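Profilin (Schizosaccharomyces pombe, PDB 3D9Y) binds monomeric actin and modulates its polymerization, interacts with PIP2, and is essential for cytokinesis in fission yeast. Local coordinates at residues Glu75-Tyr80 with Leu118-Val123; Leu98-Pro103 with Lys113-Leu118. All coordinates share one frame; numbering follows the deposited sequence.

Contact 1 (Glu75-Tyr80 with Leu118-Val123)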
loop_
_atom_site.group_PDB
_atom_site.type_symbol
_atom_site.label_atom_id
_atom_site.label_comp_id
_atom_site.label_asym_id
_atom_site.label_seq_id
_atom_site.Cartn_x
_atom_site.Cartn_y
_atom_site.Cartn_z
ATOM N N GLU A 75 -11.724 2.581 2.977
ATOM C CA GLU A 75 -12.677 1.606 3.482
ATOM C C GLU A 75 -11.872 0.541 4.259
ATOM O O GLU A 75 -10.635 0.656 4.406
ATOM C CB GLU A 75 -13.468 0.942 2.336
ATOM C CG GLU A 75 -13.565 1.720 1.031
ATOM C CD GLU A 75 -13.949 0.865 -0.162
ATOM O OE1 GLU A 75 -13.138 0.008 -0.598
ATOM O OE2 GLU A 75 -15.062 1.055 -0.692
ATOM N N GLY A 76 -12.556 -0.495 4.726
ATOM C CA GLY A 76 -11.938 -1.493 5.602
ATOM C C GLY A 76 -10.802 -2.290 5.003
ATOM O O GLY A 76 -10.001 -2.894 5.737
ATOM N N ARG A 77 -10.750 -2.363 3.680
ATOM C CA ARG A 77 -9.726 -3.142 2.989
ATOM C C ARG A 77 -8.796 -2.305 2.098
ATOM O O ARG A 77 -7.699 -2.742 1.762
ATOM C CB ARG A 77 -10.407 -4.214 2.129
ATOM C CG ARG A 77 -9.581 -4.636 0.937
ATOM C CD ARG A 77 -10.179 -5.741 0.147
ATOM N NE ARG A 77 -9.117 -6.623 -0.316
ATOM C CZ ARG A 77 -8.712 -7.713 0.334
ATOM N NH1 ARG A 77 -9.245 -8.062 1.504
ATOM N NH2 ARG A 77 -7.746 -8.452 -0.182
ATOM N N SER A 78 -9.227 -1.106 1.732
ATOM C CA SER A 78 -8.552 -0.320 0.698
ATOM C C SER A 78 -8.428 1.146 1.125
ATOM O O SER A 78 -9.426 1.758 1.518
ATOM C CB SER A 78 -9.351 -0.412 -0.608
ATOM O OG SER A 78 -9.515 -1.754 -1.033
ATOM N N ILE A 79 -7.200 1.673 1.089
ATOM C CA ILE A 79 -6.897 3.095 1.354
ATOM C C ILE A 79 -6.022 3.592 0.207
ATOM O O ILE A 79 -4.925 3.083 0.006
ATOM C CB ILE A 79 -6.158 3.278 2.682
ATOM C CG1 ILE A 79 -7.088 2.926 3.848
ATOM C CG2 ILE A 79 -5.636 4.736 2.827
ATOM C CD1 ILE A 79 -6.416 2.844 5.188
ATOM N N TYR A 80 -6.545 4.529 -0.578
ATOM C CA TYR A 80 -5.860 5.029 -1.771
ATOM C C TYR A 80 -5.613 6.522 -1.588
ATOM O O TYR A 80 -6.454 7.231 -1.039
ATOM C CB TYR A 80 -6.689 4.896 -3.039
ATOM C CG TYR A 80 -7.183 3.522 -3.456
ATOM C CD1 TYR A 80 -6.730 2.346 -2.854
ATOM C CD2 TYR A 80 -8.116 3.413 -4.471
ATOM C CE1 TYR A 80 -7.205 1.087 -3.264
ATOM C CE2 TYR A 80 -8.602 2.173 -4.886
ATOM C CZ TYR A 80 -8.139 1.009 -4.280
ATOM O OH TYR A 80 -8.617 -0.214 -4.695
ATOM N N LEU A 118 -3.313 -8.946 -6.216
ATOM C CA LEU A 118 -2.277 -9.601 -5.418
ATOM C C LEU A 118 -2.772 -9.839 -3.983
ATOM O O LEU A 118 -2.478 -10.857 -3.388
ATOM C CB LEU A 118 -0.965 -8.800 -5.423
ATOM C CG LEU A 118 0.277 -9.520 -4.909
ATOM C CD1 LEU A 118 0.577 -10.791 -5.732
ATOM C CD2 LEU A 118 1.482 -8.583 -4.869
ATOM N N ALA A 119 -3.522 -8.887 -3.440
ATOM C CA ALA A 119 -4.134 -9.042 -2.112
ATOM C C ALA A 119 -5.133 -10.205 -2.062
ATOM O O ALA A 119 -5.088 -11.029 -1.150
ATOM C CB ALA A 119 -4.803 -7.746 -1.699
ATOM N N ASP A 120 -6.020 -10.264 -3.058
ATOM C CA ASP A 120 -7.000 -11.343 -3.183
ATOM C C ASP A 120 -6.329 -12.699 -3.287
ATOM O O ASP A 120 -6.786 -13.662 -2.684
ATOM C CB ASP A 120 -7.885 -11.125 -4.409
ATOM C CG ASP A 120 -8.930 -10.057 -4.200
ATOM O OD1 ASP A 120 -9.234 -9.729 -3.029
ATOM O OD2 ASP A 120 -9.470 -9.553 -5.215
ATOM N N TYR A 121 -5.266 -12.766 -4.087
ATOM C CA TYR A 121 -4.420 -13.977 -4.170
ATOM C C TYR A 121 -3.917 -14.381 -2.791
ATOM O O TYR A 121 -4.132 -15.503 -2.347
ATOM C CB TYR A 121 -3.245 -13.743 -5.110
ATOM C CG TYR A 121 -2.227 -14.855 -5.168
ATOM C CD1 TYR A 121 -2.451 -16.000 -5.928
ATOM C CD2 TYR A 121 -1.009 -14.755 -4.499
ATOM C CE1 TYR A 121 -1.500 -17.014 -6.003
ATOM C CE2 TYR A 121 -0.060 -15.757 -4.566
ATOM C CZ TYR A 121 -0.300 -16.887 -5.331
ATOM O OH TYR A 121 0.646 -17.889 -5.409
ATOM N N LEU A 122 -3.268 -13.448 -2.104
ATOM C CA LEU A 122 -2.734 -13.719 -0.787
ATOM C C LEU A 122 -3.831 -14.134 0.202
ATOM O O LEU A 122 -3.604 -15.024 1.018
ATOM C CB LEU A 122 -1.930 -12.532 -0.258
ATOM C CG LEU A 122 -0.584 -12.304 -0.955
ATOM C CD1 LEU A 122 -0.019 -10.949 -0.577
ATOM C CD2 LEU A 122 0.410 -13.410 -0.626
ATOM N N VAL A 123 -5.017 -13.531 0.114
ATOM C CA VAL A 123 -6.134 -13.960 0.974
ATOM C C VAL A 123 -6.539 -15.413 0.665
ATOM O O VAL A 123 -6.730 -16.218 1.588
ATOM C CB VAL A 123 -7.333 -12.979 0.889
ATOM C CG1 VAL A 123 -8.566 -13.522 1.610
ATOM C CG2 VAL A 123 -6.942 -11.641 1.507
HETATM O O HOH W 1 -8.666 -7.139 -2.767
#
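R77 reaches helix residues A119, D120 and V123 because its CG stands anti to the backbone N (chi1 153°) and CD continues the extension (chi2 176°) before the chain bends at chi3. D120 has its CG beside the backbone N and anti to the carbonyl carbon (chi1 -76°), which brings OD1 up to the arginine. One guanidinium nitrogen does the touching: R77 NH2 lies 3.4 Å from A119 CB and 3.7 Å from V123 CG2, the valine methyl meeting the group at its edge. R77 NH2 and D120 OD1, 3.5 Å apart, form a salt bridge of charges alone, since the oxygen sits well out of the guanidinium plane and no N-H points at it. A water lies between the two groups and adds a second link beside the salt bridge: it is 2.7 Å from D120 OD1 and 2.5 Å from R77 NE, the latter unusually short. R77 has a second, weak and long ion pair with E116, one turn before D120 on the same helix. R77 and A119 both touch V91 of strand 86-92, so the contact joins the loop before strand 78-83 to helix 108-125 across that strand.

Contact 2 (Leu98-Pro103 with Lys113-Leu118)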
loop_
_atom_site.group_PDB
_atom_site.type_symbol
_atom_site.label_atom_id
_atom_site.label_comp_id
_atom_site.label_asym_id
_atom_site.label_seq_id
_atom_site.Cartn_x
_atom_site.Cartn_y
_atom_site.Cartn_z
ATOM N N LEU A 98 -0.461 -4.492 1.616
ATOM C CA LEU A 98 0.352 -4.199 0.441
ATOM C C LEU A 98 0.319 -2.684 0.209
ATOM O O LEU A 98 -0.742 -2.078 0.290
ATOM C CB LEU A 98 -0.219 -4.911 -0.778
ATOM C CG LEU A 98 -0.425 -6.424 -0.676
ATOM C CD1 LEU A 98 -0.900 -6.973 -2.003
ATOM C CD2 LEU A 98 0.833 -7.120 -0.237
ATOM N N VAL A 99 1.484 -2.097 -0.026
ATOM C CA VAL A 99 1.618 -0.677 -0.318
ATOM C C VAL A 99 2.282 -0.505 -1.695
ATOM O O VAL A 99 3.444 -0.884 -1.869
ATOM C CB VAL A 99 2.472 -0.002 0.753
ATOM C CG1 VAL A 99 2.612 1.478 0.492
ATOM C CG2 VAL A 99 1.875 -0.241 2.143
ATOM N N SER A 100 1.556 0.096 -2.639
ATOM C CA SER A 100 2.039 0.325 -4.020
ATOM C C SER A 100 2.021 1.808 -4.412
ATOM O O SER A 100 0.982 2.436 -4.346
ATOM C CB SER A 100 1.149 -0.448 -5.005
ATOM O OG SER A 100 1.356 -1.854 -4.905
ATOM N N HIS A 101 3.167 2.348 -4.821
ATOM C CA HIS A 101 3.262 3.696 -5.398
ATOM C C HIS A 101 3.252 3.585 -6.926
ATOM O O HIS A 101 3.899 2.689 -7.478
ATOM C CB HIS A 101 4.567 4.369 -4.926
ATOM C CG HIS A 101 4.733 5.783 -5.389
ATOM N ND1 HIS A 101 4.503 6.870 -4.569
ATOM C CD2 HIS A 101 5.138 6.291 -6.577
ATOM C CE1 HIS A 101 4.748 7.982 -5.236
ATOM N NE2 HIS A 101 5.131 7.659 -6.459
ATOM N N TYR A 102 2.541 4.487 -7.601
ATOM C CA TYR A 102 2.532 4.551 -9.063
ATOM C C TYR A 102 2.870 5.957 -9.597
ATOM O O TYR A 102 2.519 6.961 -8.977
ATOM C CB TYR A 102 1.191 4.049 -9.620
ATOM C CG TYR A 102 -0.014 4.890 -9.238
ATOM C CD1 TYR A 102 -0.461 5.900 -10.073
ATOM C CD2 TYR A 102 -0.717 4.659 -8.055
ATOM C CE1 TYR A 102 -1.557 6.682 -9.749
ATOM C CE2 TYR A 102 -1.826 5.435 -7.726
ATOM C CZ TYR A 102 -2.239 6.443 -8.584
ATOM O OH TYR A 102 -3.320 7.243 -8.288
ATOM N N PRO A 103 3.591 6.029 -10.734
ATOM C CA PRO A 103 3.939 7.289 -11.395
ATOM C C PRO A 103 2.830 7.854 -12.283
ATOM O O PRO A 103 1.807 7.206 -12.482
ATOM C CB PRO A 103 5.127 6.885 -12.266
ATOM C CG PRO A 103 4.810 5.500 -12.659
ATOM C CD PRO A 103 4.189 4.879 -11.443
ATOM N N LYS A 113 -5.937 -2.187 -9.534
ATOM C CA LYS A 113 -6.331 -3.526 -9.996
ATOM C C LYS A 113 -5.224 -4.543 -9.713
ATOM O O LYS A 113 -5.482 -5.626 -9.195
ATOM C CB LYS A 113 -6.677 -3.511 -11.490
ATOM C CG LYS A 113 -8.059 -2.921 -11.785
ATOM C CD LYS A 113 -8.205 -2.455 -13.242
ATOM C CE LYS A 113 -9.462 -1.623 -13.448
ATOM N NZ LYS A 113 -9.384 -0.738 -14.654
ATOM N N ILE A 114 -3.983 -4.164 -10.006
ATOM C CA ILE A 114 -2.841 -5.048 -9.750
ATOM C C ILE A 114 -2.700 -5.360 -8.248
ATOM O O ILE A 114 -2.584 -6.522 -7.850
ATOM C CB ILE A 114 -1.535 -4.412 -10.295
ATOM C CG1 ILE A 114 -1.556 -4.424 -11.821
ATOM C CG2 ILE A 114 -0.271 -5.142 -9.771
ATOM C CD1 ILE A 114 -0.637 -3.442 -12.463
ATOM N N THR A 115 -2.742 -4.318 -7.425
ATOM C CA THR A 115 -2.489 -4.464 -5.977
ATOM C C THR A 115 -3.646 -5.189 -5.289
ATOM O O THR A 115 -3.414 -6.081 -4.464
ATOM C CB THR A 115 -2.061 -3.159 -5.328
ATOM O OG1 THR A 115 -1.100 -2.459 -6.028
ATOM C CG2 THR A 115 -1.956 -3.193 -3.917
ATOM N N GLU A 116 -4.876 -4.866 -5.675
ATOM C CA GLU A 116 -6.056 -5.582 -5.144
ATOM C C GLU A 116 -6.030 -7.068 -5.519
ATOM O O GLU A 116 -6.423 -7.910 -4.737
ATOM C CB GLU A 116 -7.354 -4.945 -5.641
ATOM C CG GLU A 116 -7.595 -3.512 -5.116
ATOM C CD GLU A 116 -8.198 -3.407 -3.703
ATOM O OE1 GLU A 116 -8.453 -4.436 -3.040
ATOM O OE2 GLU A 116 -8.427 -2.250 -3.249
ATOM N N ALA A 117 -5.594 -7.368 -6.735
ATOM C CA ALA A 117 -5.529 -8.751 -7.212
ATOM C C ALA A 117 -4.489 -9.538 -6.435
ATOM O O ALA A 117 -4.754 -10.674 -6.014
ATOM C CB ALA A 117 -5.229 -8.775 -8.697
ATOM N N LEU A 118 -3.313 -8.946 -6.216
ATOM C CA LEU A 118 -2.277 -9.601 -5.418
ATOM C C LEU A 118 -2.772 -9.839 -3.983
ATOM O O LEU A 118 -2.478 -10.857 -3.388
ATOM C CB LEU A 118 -0.965 -8.800 -5.423
ATOM C CG LEU A 118 0.277 -9.520 -4.909
ATOM C CD1 LEU A 118 0.577 -10.791 -5.732
ATOM C CD2 LEU A 118 1.482 -8.583 -4.869
#
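S100 OG and T115 OG1 meet in a hydrogen bond of 2.8 Å, the serine donating, and this is the polar link between strand 98-102 and helix 113-118. The bond is buried. Beside it the contact turns apolar: L98 CB lies 4.0 Å from T115 CG2, and L98 CD1 3.9 Å from L118 CB. The two leucine side chains cross at about a right angle, and L98 CD1 lies against CB, CG and CD2 of L118. The same methyl, L98 CD1, rests on the helix carbonyl T115 O at 3.6 Å. With OG1 beside its backbone N and CG2 anti to it (chi1 -46°), T115 divides its branches, hydroxyl to S100 and methyl to both L98 and the serine oxygen. A further bond from T115 OG1 to the carbonyl of A111, one turn earlier, ties the hydroxyl to its own helix while it accepts from S100. Outside this shell, I89 and V91 of strand 86-92 pack on T115, and L11 of helix 3-12 touches both S100 and L118. The axes of strand 98-102 and helix 113-118 approach to 9.2 Å and run nearly antiparallel (165°). This is the profilin fold, its C-terminal helix beside the N-terminal helix on one face of the central antiparallel sheet.

Overall arrangement
Both contacts hold helix 108-125 to the same antiparallel sheet, and their centres lie about 9 Å apart. Contact 2 belongs to the core: it joins the helix to the interior strand 96-102 through aliphatic packing and one hydroxyl pair shielded from solvent. Contact 1 lies nearer the surface, where a long arginine from the loop before strand 78-83 reaches over to the next turns of the helix and a water mediates between charges. They interlock through E116, whose OE2 makes probable hydrogen bonds of 2.5 Å to both S78 OG and Y80 OH, and through L98, which also packs on A119 and L122. Along the chain, contact 2 is nested inside the loop closed by contact 1.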